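Local coordinates for PUA domain-containing protein (Aeropyrum pernix, PDB 2CX1) that probably binds RNA through its PUA domain and may act in translation initiation, although its precise role has not been established, at residues 13-18 with 46-51; 6-11 with 176-181; 109-114 with 162-167; 128-133 with 140-145; 21-26 with 37-42. One frame throughout, in Å; residues are numbered along the deposited sequence.

Contact 1 of 5, residues 13-18 with 46-51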
# COMPACT_ATOMS: atom_id res chain seq x y z
N LEU A 13 21.43 -4.31 -4.12
CA LEU A 13 20.83 -4.06 -2.85
C LEU A 13 21.81 -3.71 -1.75
O LEU A 13 22.95 -4.24 -1.75
CB LEU A 13 20.09 -5.30 -2.43
CG LEU A 13 18.63 -5.57 -2.74
CD1 LEU A 13 18.20 -5.15 -4.11
CD2 LEU A 13 18.50 -7.06 -2.54
N GLU A 14 21.39 -2.80 -0.87
CA GLU A 14 22.17 -2.43 0.31
C GLU A 14 21.15 -2.47 1.42
O GLU A 14 20.14 -1.77 1.33
CB GLU A 14 22.75 -1.02 0.17
CG GLU A 14 23.94 -1.01 -0.79
CD GLU A 14 24.43 0.39 -1.18
OE1 GLU A 14 23.67 1.17 -1.81
OE2 GLU A 14 25.60 0.69 -0.85
N ALA A 15 21.40 -3.25 2.48
CA ALA A 15 20.43 -3.37 3.57
C ALA A 15 21.11 -3.14 4.92
O ALA A 15 22.29 -3.42 5.06
CB ALA A 15 19.82 -4.79 3.53
N ARG A 16 20.37 -2.62 5.89
CA ARG A 16 20.89 -2.38 7.23
C ARG A 16 19.72 -2.38 8.20
O ARG A 16 18.57 -2.16 7.82
CB ARG A 16 21.58 -1.03 7.32
CG ARG A 16 20.70 0.15 7.05
CD ARG A 16 21.45 1.41 7.37
NE ARG A 16 20.72 2.65 7.17
CZ ARG A 16 19.85 3.18 8.01
NH1 ARG A 16 19.54 2.57 9.15
NH2 ARG A 16 19.28 4.34 7.72
N ALA A 17 20.02 -2.60 9.48
CA ALA A 17 18.96 -2.54 10.50
C ALA A 17 18.61 -1.07 10.72
O ALA A 17 19.45 -0.19 10.52
CB ALA A 17 19.48 -3.08 11.82
N LEU A 18 17.36 -0.80 11.10
CA LEU A 18 17.01 0.55 11.47
C LEU A 18 17.62 0.78 12.84
O LEU A 18 17.75 -0.16 13.62
CB LEU A 18 15.50 0.72 11.67
CG LEU A 18 14.56 0.67 10.47
CD1 LEU A 18 13.18 1.25 10.86
CD2 LEU A 18 15.16 1.45 9.37
N ARG A 46 14.28 -3.58 8.91
CA ARG A 46 15.47 -3.23 8.14
C ARG A 46 15.10 -2.34 6.96
O ARG A 46 13.96 -2.39 6.49
CB ARG A 46 16.14 -4.50 7.60
CG ARG A 46 16.61 -5.45 8.71
CD ARG A 46 17.10 -6.78 8.13
NE ARG A 46 18.26 -6.61 7.27
CZ ARG A 46 19.50 -6.41 7.73
NH1 ARG A 46 19.72 -6.37 9.05
NH2 ARG A 46 20.50 -6.20 6.88
N LEU A 47 16.06 -1.52 6.55
CA LEU A 47 15.91 -0.61 5.40
C LEU A 47 16.70 -1.25 4.25
O LEU A 47 17.91 -1.60 4.34
CB LEU A 47 16.50 0.76 5.71
CG LEU A 47 16.38 1.89 4.68
CD1 LEU A 47 14.90 2.24 4.47
CD2 LEU A 47 17.12 3.10 5.23
N VAL A 48 15.99 -1.46 3.14
CA VAL A 48 16.63 -2.06 1.98
C VAL A 48 16.60 -1.02 0.86
O VAL A 48 15.51 -0.54 0.52
CB VAL A 48 15.86 -3.31 1.52
CG1 VAL A 48 16.51 -3.88 0.33
CG2 VAL A 48 15.74 -4.35 2.68
N LYS A 49 17.77 -0.65 0.33
CA LYS A 49 17.88 0.28 -0.81
C LYS A 49 18.22 -0.58 -2.04
O LYS A 49 19.11 -1.43 -1.99
CB LYS A 49 18.97 1.32 -0.56
CG LYS A 49 18.68 2.15 0.68
CD LYS A 49 19.63 3.35 0.92
CE LYS A 49 21.05 2.94 1.24
NZ LYS A 49 21.95 4.13 1.46
N ALA A 50 17.47 -0.43 -3.12
CA ALA A 50 17.71 -1.23 -4.32
C ALA A 50 17.98 -0.24 -5.44
O ALA A 50 17.14 0.64 -5.69
CB ALA A 50 16.47 -2.04 -4.69
N ARG A 51 19.13 -0.34 -6.07
CA ARG A 51 19.39 0.54 -7.15
C ARG A 51 19.22 -0.21 -8.47
O ARG A 51 19.85 -1.20 -8.71
CB ARG A 51 20.79 1.14 -7.05
CG ARG A 51 21.10 2.17 -8.20
CD ARG A 51 22.49 2.87 -7.98
NE ARG A 51 23.63 1.95 -7.92
CZ ARG A 51 24.20 1.37 -8.98
NH1 ARG A 51 23.74 1.60 -10.22
NH2 ARG A 51 25.26 0.57 -8.81
O HOH W 1 19.97 0.49 3.40

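Contact 2 of 5, residues 6-11 with 176-181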
# COMPACT_ATOMS: atom_id res chain seq x y z
N ARG A 6 11.04 -8.62 -12.48
CA ARG A 6 10.29 -8.24 -13.67
C ARG A 6 10.19 -6.73 -13.66
O ARG A 6 10.13 -6.13 -12.61
CB ARG A 6 8.87 -8.85 -13.64
CG ARG A 6 8.02 -8.55 -14.89
CD ARG A 6 6.60 -9.17 -14.87
NE ARG A 6 6.63 -10.62 -14.72
CZ ARG A 6 6.95 -11.49 -15.68
NH1 ARG A 6 7.31 -11.08 -16.91
NH2 ARG A 6 6.88 -12.79 -15.43
N LEU A 7 10.18 -6.12 -14.84
CA LEU A 7 10.07 -4.67 -15.02
C LEU A 7 11.24 -3.82 -14.61
O LEU A 7 11.71 -2.98 -15.39
CB LEU A 7 8.86 -4.07 -14.30
CG LEU A 7 7.46 -4.52 -14.67
CD1 LEU A 7 6.44 -3.50 -14.09
CD2 LEU A 7 7.34 -4.61 -16.21
N VAL A 8 11.72 -4.00 -13.38
CA VAL A 8 12.81 -3.16 -12.92
C VAL A 8 14.17 -3.74 -13.32
O VAL A 8 15.19 -3.04 -13.37
CB VAL A 8 12.75 -2.97 -11.36
CG1 VAL A 8 11.38 -2.48 -10.97
CG2 VAL A 8 13.00 -4.28 -10.65
N GLY A 9 14.19 -5.04 -13.57
CA GLY A 9 15.45 -5.70 -13.96
C GLY A 9 16.40 -5.94 -12.80
O GLY A 9 15.99 -6.22 -11.65
N LEU A 10 17.71 -5.87 -13.11
CA LEU A 10 18.73 -6.11 -12.11
C LEU A 10 18.74 -5.04 -11.05
O LEU A 10 18.78 -3.88 -11.38
CB LEU A 10 20.09 -6.15 -12.80
CG LEU A 10 21.29 -6.37 -11.87
CD1 LEU A 10 21.21 -7.84 -11.37
CD2 LEU A 10 22.57 -6.17 -12.64
N ALA A 11 18.76 -5.42 -9.79
CA ALA A 11 18.81 -4.43 -8.73
C ALA A 11 19.99 -4.73 -7.78
O ALA A 11 20.14 -5.88 -7.34
CB ALA A 11 17.51 -4.47 -7.94
N TRP A 176 5.85 -3.00 -6.79
CA TRP A 176 5.25 -4.31 -6.49
C TRP A 176 6.18 -5.43 -7.02
O TRP A 176 6.43 -6.42 -6.32
CB TRP A 176 3.89 -4.44 -7.19
CG TRP A 176 3.15 -5.67 -6.74
CD1 TRP A 176 2.39 -5.81 -5.60
CD2 TRP A 176 3.18 -6.94 -7.37
NE1 TRP A 176 1.93 -7.13 -5.48
CE2 TRP A 176 2.40 -7.84 -6.56
CE3 TRP A 176 3.78 -7.41 -8.52
CZ2 TRP A 176 2.24 -9.17 -6.90
CZ3 TRP A 176 3.61 -8.77 -8.88
CH2 TRP A 176 2.85 -9.62 -8.07
N GLU A 177 6.68 -5.25 -8.24
CA GLU A 177 7.54 -6.30 -8.82
C GLU A 177 8.83 -6.45 -8.06
O GLU A 177 9.35 -7.56 -7.84
CB GLU A 177 7.83 -6.03 -10.31
CG GLU A 177 6.58 -6.18 -11.17
CD GLU A 177 6.04 -7.63 -11.32
OE1 GLU A 177 6.61 -8.62 -10.82
OE2 GLU A 177 4.99 -7.77 -11.98
N LEU A 178 9.38 -5.31 -7.66
CA LEU A 178 10.63 -5.32 -6.90
C LEU A 178 10.38 -5.99 -5.54
O LEU A 178 11.15 -6.85 -5.11
CB LEU A 178 11.12 -3.88 -6.69
CG LEU A 178 12.33 -3.71 -5.72
CD1 LEU A 178 13.53 -4.46 -6.20
CD2 LEU A 178 12.70 -2.23 -5.69
N ALA A 179 9.30 -5.57 -4.86
CA ALA A 179 8.94 -6.14 -3.57
C ALA A 179 8.71 -7.67 -3.69
O ALA A 179 9.11 -8.43 -2.79
CB ALA A 179 7.65 -5.48 -3.01
N GLN A 180 8.10 -8.11 -4.78
CA GLN A 180 7.86 -9.57 -4.97
C GLN A 180 9.13 -10.36 -4.95
O GLN A 180 9.24 -11.44 -4.34
CB GLN A 180 7.19 -9.86 -6.30
CG GLN A 180 5.71 -9.71 -6.27
CD GLN A 180 5.02 -10.70 -5.32
OE1 GLN A 180 4.77 -10.36 -4.21
NE2 GLN A 180 4.71 -11.92 -5.79
N GLU A 181 10.13 -9.78 -5.58
CA GLU A 181 11.40 -10.47 -5.66
C GLU A 181 12.18 -10.40 -4.34
O GLU A 181 12.91 -11.33 -3.99
CB GLU A 181 12.19 -9.87 -6.84
CG GLU A 181 13.28 -10.70 -7.30
CD GLU A 181 12.82 -12.06 -7.81
OE1 GLU A 181 11.66 -12.23 -8.26
OE2 GLU A 181 13.66 -12.96 -7.80
O HOH W 2 10.22 -11.14 -10.62

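Contact 3 of 5, residues 109-114 with 162-167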
# COMPACT_ATOMS: atom_id res chain seq x y z
N ALA A 109 -4.94 2.04 -12.96
CA ALA A 109 -5.93 3.16 -12.92
C ALA A 109 -6.33 3.64 -11.54
O ALA A 109 -6.31 2.90 -10.61
CB ALA A 109 -7.22 2.76 -13.67
N HIS A 110 -6.74 4.90 -11.41
CA HIS A 110 -7.29 5.35 -10.16
C HIS A 110 -8.65 4.66 -10.01
O HIS A 110 -9.24 4.19 -10.97
CB HIS A 110 -7.48 6.89 -10.14
CG HIS A 110 -6.17 7.62 -10.09
ND1 HIS A 110 -5.68 8.35 -11.17
CD2 HIS A 110 -5.20 7.60 -9.17
CE1 HIS A 110 -4.43 8.71 -10.90
NE2 HIS A 110 -4.12 8.26 -9.69
N LEU A 111 -9.17 4.63 -8.80
CA LEU A 111 -10.47 3.98 -8.52
C LEU A 111 -11.58 5.00 -8.62
O LEU A 111 -11.58 5.97 -7.84
CB LEU A 111 -10.48 3.40 -7.10
CG LEU A 111 -11.82 2.83 -6.69
CD1 LEU A 111 -12.26 1.67 -7.62
CD2 LEU A 111 -11.69 2.29 -5.27
N MSE A 112 -12.50 4.80 -9.57
CA MSE A 112 -13.64 5.73 -9.72
C MSE A 112 -14.82 5.19 -8.94
O MSE A 112 -15.03 3.95 -8.80
CB MSE A 112 -14.03 5.90 -11.21
CG MSE A 112 -12.82 6.12 -12.11
SE MSE A 112 -11.79 7.71 -11.53
CE MSE A 112 -13.08 9.09 -12.15
N ILE A 113 -15.68 6.13 -8.51
CA ILE A 113 -16.80 5.74 -7.67
C ILE A 113 -17.71 4.65 -8.20
O ILE A 113 -18.14 3.77 -7.43
CB ILE A 113 -17.64 7.03 -7.30
CG1 ILE A 113 -16.79 7.97 -6.41
CG2 ILE A 113 -18.99 6.63 -6.63
CD1 ILE A 113 -17.31 9.50 -6.45
N PRO A 114 -18.03 4.67 -9.51
CA PRO A 114 -18.92 3.59 -10.00
C PRO A 114 -18.35 2.17 -9.87
O PRO A 114 -19.11 1.19 -9.98
CB PRO A 114 -19.14 3.93 -11.47
CG PRO A 114 -18.99 5.45 -11.49
CD PRO A 114 -17.78 5.68 -10.54
N GLY A 162 -16.80 10.08 -10.67
CA GLY A 162 -15.72 10.77 -10.01
C GLY A 162 -14.71 9.85 -9.35
O GLY A 162 -14.90 8.61 -9.27
N ARG A 163 -13.61 10.45 -8.88
CA ARG A 163 -12.59 9.60 -8.31
C ARG A 163 -12.85 9.32 -6.83
O ARG A 163 -13.22 10.20 -6.07
CB ARG A 163 -11.20 10.22 -8.56
CG ARG A 163 -10.05 9.29 -8.18
CD ARG A 163 -8.78 9.73 -8.90
NE ARG A 163 -8.15 10.82 -8.19
CZ ARG A 163 -7.27 11.67 -8.74
NH1 ARG A 163 -6.93 11.56 -10.02
NH2 ARG A 163 -6.77 12.63 -7.98
N ALA A 164 -12.75 8.05 -6.47
CA ALA A 164 -12.96 7.66 -5.08
C ALA A 164 -11.61 7.55 -4.32
O ALA A 164 -11.53 7.91 -3.15
CB ALA A 164 -13.70 6.29 -4.99
N VAL A 165 -10.60 6.96 -4.96
CA VAL A 165 -9.30 6.77 -4.29
C VAL A 165 -8.21 7.02 -5.28
O VAL A 165 -8.27 6.49 -6.42
CB VAL A 165 -9.15 5.29 -3.76
CG1 VAL A 165 -7.74 5.11 -3.05
CG2 VAL A 165 -10.28 5.04 -2.67
N ARG A 166 -7.27 7.87 -4.91
CA ARG A 166 -6.14 8.16 -5.78
C ARG A 166 -5.04 7.10 -5.59
O ARG A 166 -4.54 6.85 -4.45
CB ARG A 166 -5.60 9.55 -5.47
CG ARG A 166 -4.34 9.86 -6.26
CD ARG A 166 -3.94 11.34 -6.09
NE ARG A 166 -3.95 11.84 -4.71
CZ ARG A 166 -2.97 11.69 -3.85
NH1 ARG A 166 -1.87 11.02 -4.20
NH2 ARG A 166 -3.02 12.27 -2.67
N ARG A 167 -4.68 6.45 -6.68
CA ARG A 167 -3.69 5.36 -6.61
C ARG A 167 -2.29 5.78 -6.24
O ARG A 167 -1.77 6.74 -6.78
CB ARG A 167 -3.64 4.62 -7.96
CG ARG A 167 -2.53 3.57 -8.06
CD ARG A 167 -1.33 4.08 -8.89
NE ARG A 167 -1.73 4.58 -10.20
CZ ARG A 167 -1.54 5.84 -10.60
NH1 ARG A 167 -0.96 6.71 -9.81
NH2 ARG A 167 -1.92 6.25 -11.82

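Contact 4 of 5, residues 128-133 with 140-145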
# COMPACT_ATOMS: atom_id res chain seq x y z
N VAL A 128 -5.12 7.08 4.20
CA VAL A 128 -4.59 5.95 3.45
C VAL A 128 -5.59 4.83 3.53
O VAL A 128 -6.05 4.47 4.63
CB VAL A 128 -3.24 5.47 4.08
CG1 VAL A 128 -2.76 4.20 3.39
CG2 VAL A 128 -2.18 6.59 3.97
N VAL A 129 -5.98 4.28 2.38
CA VAL A 129 -6.91 3.17 2.35
C VAL A 129 -6.43 2.20 1.26
O VAL A 129 -5.58 2.57 0.42
CB VAL A 129 -8.39 3.64 2.01
CG1 VAL A 129 -8.86 4.63 3.05
CG2 VAL A 129 -8.43 4.36 0.60
N ALA A 130 -7.02 1.00 1.25
CA ALA A 130 -6.69 -0.03 0.26
C ALA A 130 -7.97 -0.38 -0.48
O ALA A 130 -9.06 -0.36 0.11
CB ALA A 130 -6.19 -1.31 0.92
N ALA A 131 -7.80 -0.75 -1.75
CA ALA A 131 -8.91 -1.18 -2.56
C ALA A 131 -8.76 -2.70 -2.71
O ALA A 131 -7.68 -3.21 -3.11
CB ALA A 131 -8.84 -0.49 -3.94
N LEU A 132 -9.84 -3.42 -2.40
CA LEU A 132 -9.86 -4.90 -2.46
C LEU A 132 -10.93 -5.38 -3.42
O LEU A 132 -12.05 -4.85 -3.42
CB LEU A 132 -10.25 -5.51 -1.10
CG LEU A 132 -9.11 -5.72 -0.09
CD1 LEU A 132 -8.41 -4.37 0.17
CD2 LEU A 132 -9.71 -6.34 1.21
N TYR A 133 -10.61 -6.39 -4.21
CA TYR A 133 -11.61 -6.98 -5.12
C TYR A 133 -12.60 -7.61 -4.14
O TYR A 133 -12.20 -8.38 -3.27
CB TYR A 133 -10.93 -8.06 -5.99
CG TYR A 133 -11.91 -8.89 -6.80
CD1 TYR A 133 -13.12 -8.35 -7.26
CD2 TYR A 133 -11.62 -10.22 -7.12
CE1 TYR A 133 -14.04 -9.14 -8.06
CE2 TYR A 133 -12.51 -11.03 -7.91
CZ TYR A 133 -13.71 -10.46 -8.37
OH TYR A 133 -14.57 -11.20 -9.18
N VAL A 140 -5.79 -4.85 -4.27
CA VAL A 140 -5.17 -4.61 -5.58
C VAL A 140 -4.47 -3.25 -5.65
O VAL A 140 -3.66 -2.98 -6.54
CB VAL A 140 -6.23 -4.72 -6.71
CG1 VAL A 140 -6.80 -6.14 -6.76
CG2 VAL A 140 -7.39 -3.79 -6.40
N MSE A 141 -4.78 -2.37 -4.72
CA MSE A 141 -4.21 -1.04 -4.77
C MSE A 141 -4.26 -0.39 -3.39
O MSE A 141 -5.14 -0.72 -2.56
CB MSE A 141 -5.06 -0.17 -5.76
CG MSE A 141 -4.57 1.28 -5.90
SE MSE A 141 -5.55 2.51 -4.73
CE MSE A 141 -7.19 2.75 -5.77
N VAL A 142 -3.26 0.48 -3.15
CA VAL A 142 -3.13 1.23 -1.92
C VAL A 142 -3.10 2.68 -2.37
O VAL A 142 -2.41 3.01 -3.32
CB VAL A 142 -1.86 0.82 -1.15
CG1 VAL A 142 -1.56 1.86 -0.08
CG2 VAL A 142 -2.12 -0.57 -0.51
N GLY A 143 -3.86 3.53 -1.69
CA GLY A 143 -3.90 4.92 -2.10
C GLY A 143 -4.52 5.87 -1.10
O GLY A 143 -4.66 5.57 0.10
N VAL A 144 -4.95 6.99 -1.62
CA VAL A 144 -5.47 8.04 -0.77
C VAL A 144 -6.94 8.29 -1.01
O VAL A 144 -7.36 8.50 -2.17
CB VAL A 144 -4.68 9.32 -1.09
CG1 VAL A 144 -5.17 10.52 -0.21
CG2 VAL A 144 -3.16 9.06 -0.79
N ALA A 145 -7.73 8.31 0.07
CA ALA A 145 -9.17 8.59 -0.11
C ALA A 145 -9.42 9.98 -0.66
O ALA A 145 -8.88 10.94 -0.15
CB ALA A 145 -9.91 8.43 1.25

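Contact 5 of 5, residues 21-26 with 37-42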
# COMPACT_ATOMS: atom_id res chain seq x y z
N LYS A 21 16.49 4.90 17.23
CA LYS A 21 15.88 6.18 16.94
C LYS A 21 14.99 6.13 15.66
O LYS A 21 13.89 6.66 15.66
CB LYS A 21 16.95 7.25 16.78
CG LYS A 21 16.39 8.66 16.47
CD LYS A 21 17.53 9.70 16.21
CE LYS A 21 16.96 11.13 16.07
NZ LYS A 21 17.96 12.24 15.74
N GLU A 22 15.44 5.47 14.61
CA GLU A 22 14.64 5.37 13.37
C GLU A 22 13.40 4.54 13.63
O GLU A 22 12.32 4.90 13.15
CB GLU A 22 15.43 4.72 12.25
CG GLU A 22 16.61 5.54 11.82
CD GLU A 22 17.43 4.86 10.77
OE1 GLU A 22 17.76 3.67 10.94
OE2 GLU A 22 17.75 5.51 9.75
N ARG A 23 13.53 3.47 14.41
CA ARG A 23 12.39 2.64 14.70
C ARG A 23 11.34 3.43 15.44
O ARG A 23 10.17 3.33 15.14
CB ARG A 23 12.81 1.42 15.52
CG ARG A 23 11.69 0.47 15.68
CD ARG A 23 12.05 -0.72 16.52
NE ARG A 23 10.93 -1.67 16.52
CZ ARG A 23 11.04 -2.93 16.12
NH1 ARG A 23 12.22 -3.39 15.70
NH2 ARG A 23 9.98 -3.72 16.14
N ARG A 24 11.75 4.22 16.43
CA ARG A 24 10.82 5.06 17.18
C ARG A 24 10.15 6.12 16.25
O ARG A 24 8.94 6.38 16.30
CB ARG A 24 11.57 5.79 18.31
CG ARG A 24 10.70 6.71 19.14
CD ARG A 24 11.48 7.14 20.39
NE ARG A 24 12.21 6.00 20.98
CZ ARG A 24 11.64 4.99 21.66
NH1 ARG A 24 12.41 4.02 22.15
NH2 ARG A 24 10.31 4.95 21.87
N SER A 25 10.95 6.75 15.42
CA SER A 25 10.42 7.74 14.52
C SER A 25 9.42 7.04 13.57
O SER A 25 8.39 7.60 13.24
CB SER A 25 11.55 8.38 13.71
OG SER A 25 11.01 9.11 12.62
N LEU A 26 9.76 5.85 13.09
CA LEU A 26 8.84 5.13 12.21
C LEU A 26 7.47 4.94 12.90
O LEU A 26 6.43 5.23 12.31
CB LEU A 26 9.43 3.75 11.81
CG LEU A 26 8.40 2.91 11.06
CD1 LEU A 26 8.10 3.57 9.67
CD2 LEU A 26 8.85 1.52 10.91
N ILE A 37 -0.35 -0.15 14.74
CA ILE A 37 0.90 -0.60 14.13
C ILE A 37 0.65 -2.09 13.98
O ILE A 37 0.37 -2.80 14.94
CB ILE A 37 2.12 -0.39 15.06
CG1 ILE A 37 2.27 1.08 15.38
CG2 ILE A 37 3.44 -0.87 14.38
CD1 ILE A 37 2.29 1.99 14.17
N PRO A 38 0.79 -2.61 12.76
CA PRO A 38 0.56 -4.02 12.46
C PRO A 38 1.59 -5.03 12.95
O PRO A 38 1.28 -6.21 13.10
CB PRO A 38 0.46 -4.03 10.95
CG PRO A 38 1.44 -2.94 10.53
CD PRO A 38 1.17 -1.83 11.56
N PHE A 39 2.81 -4.56 13.20
CA PHE A 39 3.87 -5.46 13.64
C PHE A 39 4.23 -5.26 15.08
O PHE A 39 4.01 -4.19 15.68
CB PHE A 39 5.10 -5.30 12.73
CG PHE A 39 5.66 -3.91 12.70
CD1 PHE A 39 6.44 -3.42 13.73
CD2 PHE A 39 5.35 -3.04 11.65
CE1 PHE A 39 6.92 -2.13 13.74
CE2 PHE A 39 5.81 -1.75 11.63
CZ PHE A 39 6.58 -1.27 12.65
N SER A 40 4.84 -6.31 15.61
CA SER A 40 5.29 -6.42 16.97
C SER A 40 6.54 -5.62 17.33
O SER A 40 7.29 -5.25 16.46
CB SER A 40 5.57 -7.91 17.22
OG SER A 40 6.30 -8.10 18.38
N GLU A 41 6.78 -5.39 18.62
CA GLU A 41 7.98 -4.68 19.03
C GLU A 41 9.18 -5.61 18.85
O GLU A 41 10.33 -5.20 18.90
CB GLU A 41 7.93 -4.28 20.51
CG GLU A 41 6.74 -3.45 20.88
CD GLU A 41 5.57 -4.29 21.38
OE1 GLU A 41 5.19 -5.29 20.71
OE2 GLU A 41 5.01 -3.94 22.46
N LYS A 42 8.89 -6.89 18.66
CA LYS A 42 9.97 -7.84 18.50
C LYS A 42 10.32 -8.08 17.04
O LYS A 42 11.31 -8.74 16.74
CB LYS A 42 9.59 -9.15 19.20
CG LYS A 42 9.43 -8.96 20.71
CD LYS A 42 8.73 -10.15 21.34
CE LYS A 42 8.43 -9.90 22.82
NZ LYS A 42 7.61 -11.05 23.37

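Contact 1 of 5, residues 13-18 with 46-51
Arg-46 folds its guanidinium back over the neighbouring strand, one flat face laid on the backbone of Arg-16 and Ala-17. Its chain leaves with CG beside the backbone N and kinks at chi3 (63°), which carries NH2 to 3.7 Å from Ala-15 CB. The other arginine works differently: Arg-16 runs alongside Leu-47, both side chains pointing the same way, and Leu-47 CD2 sits over a face of the guanidinium, 3.5 Å from Arg-16 NH2. NH1 of that guanidinium is held by two oxygens: it bonds to Ala-17 O nearly in its own plane and makes a salt bridge with Glu-22 on the following helix. Strands 9-17 and 45-51 are antiparallel neighbours in the sheet of the N-terminal domain, and Glu-14 with Lys-49 and Arg-16 with Leu-47 are its hydrogen-bonded pairs here. The Lys-49 N bond to Glu-14 O is almost straight (2.8 Å, 177°), and a water donates to both Glu-14 O and Leu-47 O. Cut back to alanine, Arg-46 would probably leave the backbone of Arg-16 and Ala-17 without its flat cover and Ala-15 CB without its NH2 neighbour. On the face bearing Leu-13, Leu-13 CD1 meets Ala-50 CB at 3.6 Å, and Leu-13 CG meets Val-48 CG1 at 4.1 Å. Leu-18 crosses Leu-47 at about a right angle, CD2 against CB.

Contact 2 of 5, residues 6-11 with 176-181
This is a partly buried contact in which Arg-6, Leu-7, Val-8 and Ala-11, at the turn between strands 2-5 and 9-17 and the start of the latter, lie against the C-terminal helix 174-183. The turn is closed by a backbone bond from Val-8 N to Arg-6 O, and the same oxygen lies 3.3 Å from Glu-177 CB. Glu-177 bends at chi2 (-69°), which sets its carboxylate alongside the aliphatic part of Arg-6: OE1 is 3.6 Å from Arg-6 CB, and OE2 is as close to Arg-6 CD. Leu-7 crosses the Glu-177 stem obliquely, CD1 against CG. Deeper in, Leu-178 reaches Ala-11, CD1 to CB at 4.3 Å, while Tyr-57 of strand 56-62 touches both Val-8 and Leu-178. Beside this, a water links Arg-6 N to Glu-181 OE1. Were Glu-177 a lysine, the Arg-6 guanidinium would lose its nearby acid and is likely to face a like charge instead. The charges themselves are only loosely matched: Arg-6 NE stands 4.3 Å from Glu-177 OE2, beyond a salt bridge, with the two planes 74° apart, so any attraction is probably modest and the turn meets the helix mainly through van der Waals contacts.

Contact 3 of 5, residues 109-114 with 162-167
With CG beside its backbone N (chi1 -70°), His-110 swings its ring among three arginines, while Arg-167, bent at chi2 and chi3, curls its guanidinium back to meet it. His-110 NE2 lies over a face of that guanidinium, toward its rim, 3.5 Å from Arg-167 NH1; the two planes are 48° apart. Arg-163 comes over the ring, its NH1 above a face of the imidazole, 3.6 Å from ND1, and its CD packed on His-110 CB at 3.4 Å. Both guanidiniums are secured outside the contact, Arg-163 by a salt bridge to Glu-146 and Arg-167 by a hydrogen bond to Gly-108 O. Strand 111-112 is an edge of the PUA-domain sheet, joined to 163-170 across a classic beta bulge: Leu-111 O accepts from Ala-164 N (2.8 Å) and from Val-165 N (3.2 Å). Beyond it, Ile-113 N gives a short bond to Gly-162 O, 2.7 Å. Selenomethionine Met-112 lays SE against Arg-163 CB and CE against the Gly-162 carbonyl. Inward, Leu-111 CD2 touches Val-165 CG2 at 4.0 Å, and Ile-113 CG1 touches Ala-164 CB at 3.8 Å. Two guanidiniums this near the imidazole would probably disfavour its protonation, and the cluster probably gives this sheet edge a basic character, partly offset by Glu-146; any role in RNA binding is not established.

Contact 4 of 5, residues 128-133 with 140-145
Strands 128-133 and 140-145 run antiparallel at 157°, their axes 4.7 Å apart, and a classic beta bulge sets Val-140 and Met-141 both opposite Ala-131. Ala-131 O takes a bond of 2.8 Å from Val-140 N and a weak one from Met-141 N, while Val-129 and Gly-143 form a hydrogen-bonded antiparallel pair, N to O both ways. Selenomethionine Met-141 starts with CG opposite its backbone N (chi1 179°), then bends so that CE lies 4.1 Å from Ala-131 CB. Its SE packs so close to Gly-143 that a beta carbon there would clash with it. On the other face, Val-128 CG1 meets Val-142 CG1 at 4.4 Å, and Ala-130 CB touches Val-142 CG2. Val-140 presses CG2 to 3.4 Å from Ala-131 O. The hairpin lies in the middle of the PUA-domain sheet between strands 93-97 and 163-170, with Leu-105 of helix 99-106 against Ala-131 and Val-140, and Tyr-77 of strand 76-78 against Val-128, Val-142 and Val-144.

Contact 5 of 5, residues 21-26 with 37-42
Helix 20-30 of the N-terminal domain meets the loop leading into strand 45-51 here, through one long arginine and a leucine one turn further on. Arg-23 stretches out fully, CG opposite its backbone N (chi1 -172°) and the chain straight to NE, which brings its guanidinium up to the loop backbone. NH2 does the touching: Ser-40 O lies in the guanidinium plane at its edge, 3.1 Å from Arg-23 NH2, whereas Glu-41 O sits over a face, 3.2 Å from the same nitrogen at an angle too poor for a bond. NH1 makes a hydrogen bond to Ala-43 O, just beyond. The loop holds its own shape with an ST turn, Ser-40 OG accepting from Lys-42 N at 2.9 Å. Below, Leu-26 CD2 meets Phe-39 CZ at 4.0 Å. The ring carries Ile-37 CG2 centrally over one face, 3.5 Å above its plane, and Leu-27, Leu-30, Leu-45 and Phe-86 also touch it. Carbonyl oxygens thus gather round one cationic group while the carboxylate of Glu-41 stays well away, so the helix and the loop are probably drawn together by charge and backbone dipoles above an apolar layer.

How the contacts relate
Contact 4 is the buried one, entirely apolar in its side chains; contact 3, partly buried, extends the same PUA-domain sheet to its edge, where arginines and a histidine join the apolar residues. They touch through Met-141 CE, among others, and through a probable Arg-166 to Val-144 backbone bond. The other three belong to the far end of the molecule: contacts 1 and 5 at the surface, contact 2 partly buried. Contacts 1 and 2 share strand 9-17 and meet where Leu-178 packs on Ala-50, so the C-terminal helix returns to the N-terminal sheet. The Arg-16 to Glu-22 salt bridge ties contact 5 to contact 1. Backbone bonds join contacts 1, 3 and 4, whereas side chains carry contacts 2 and 5.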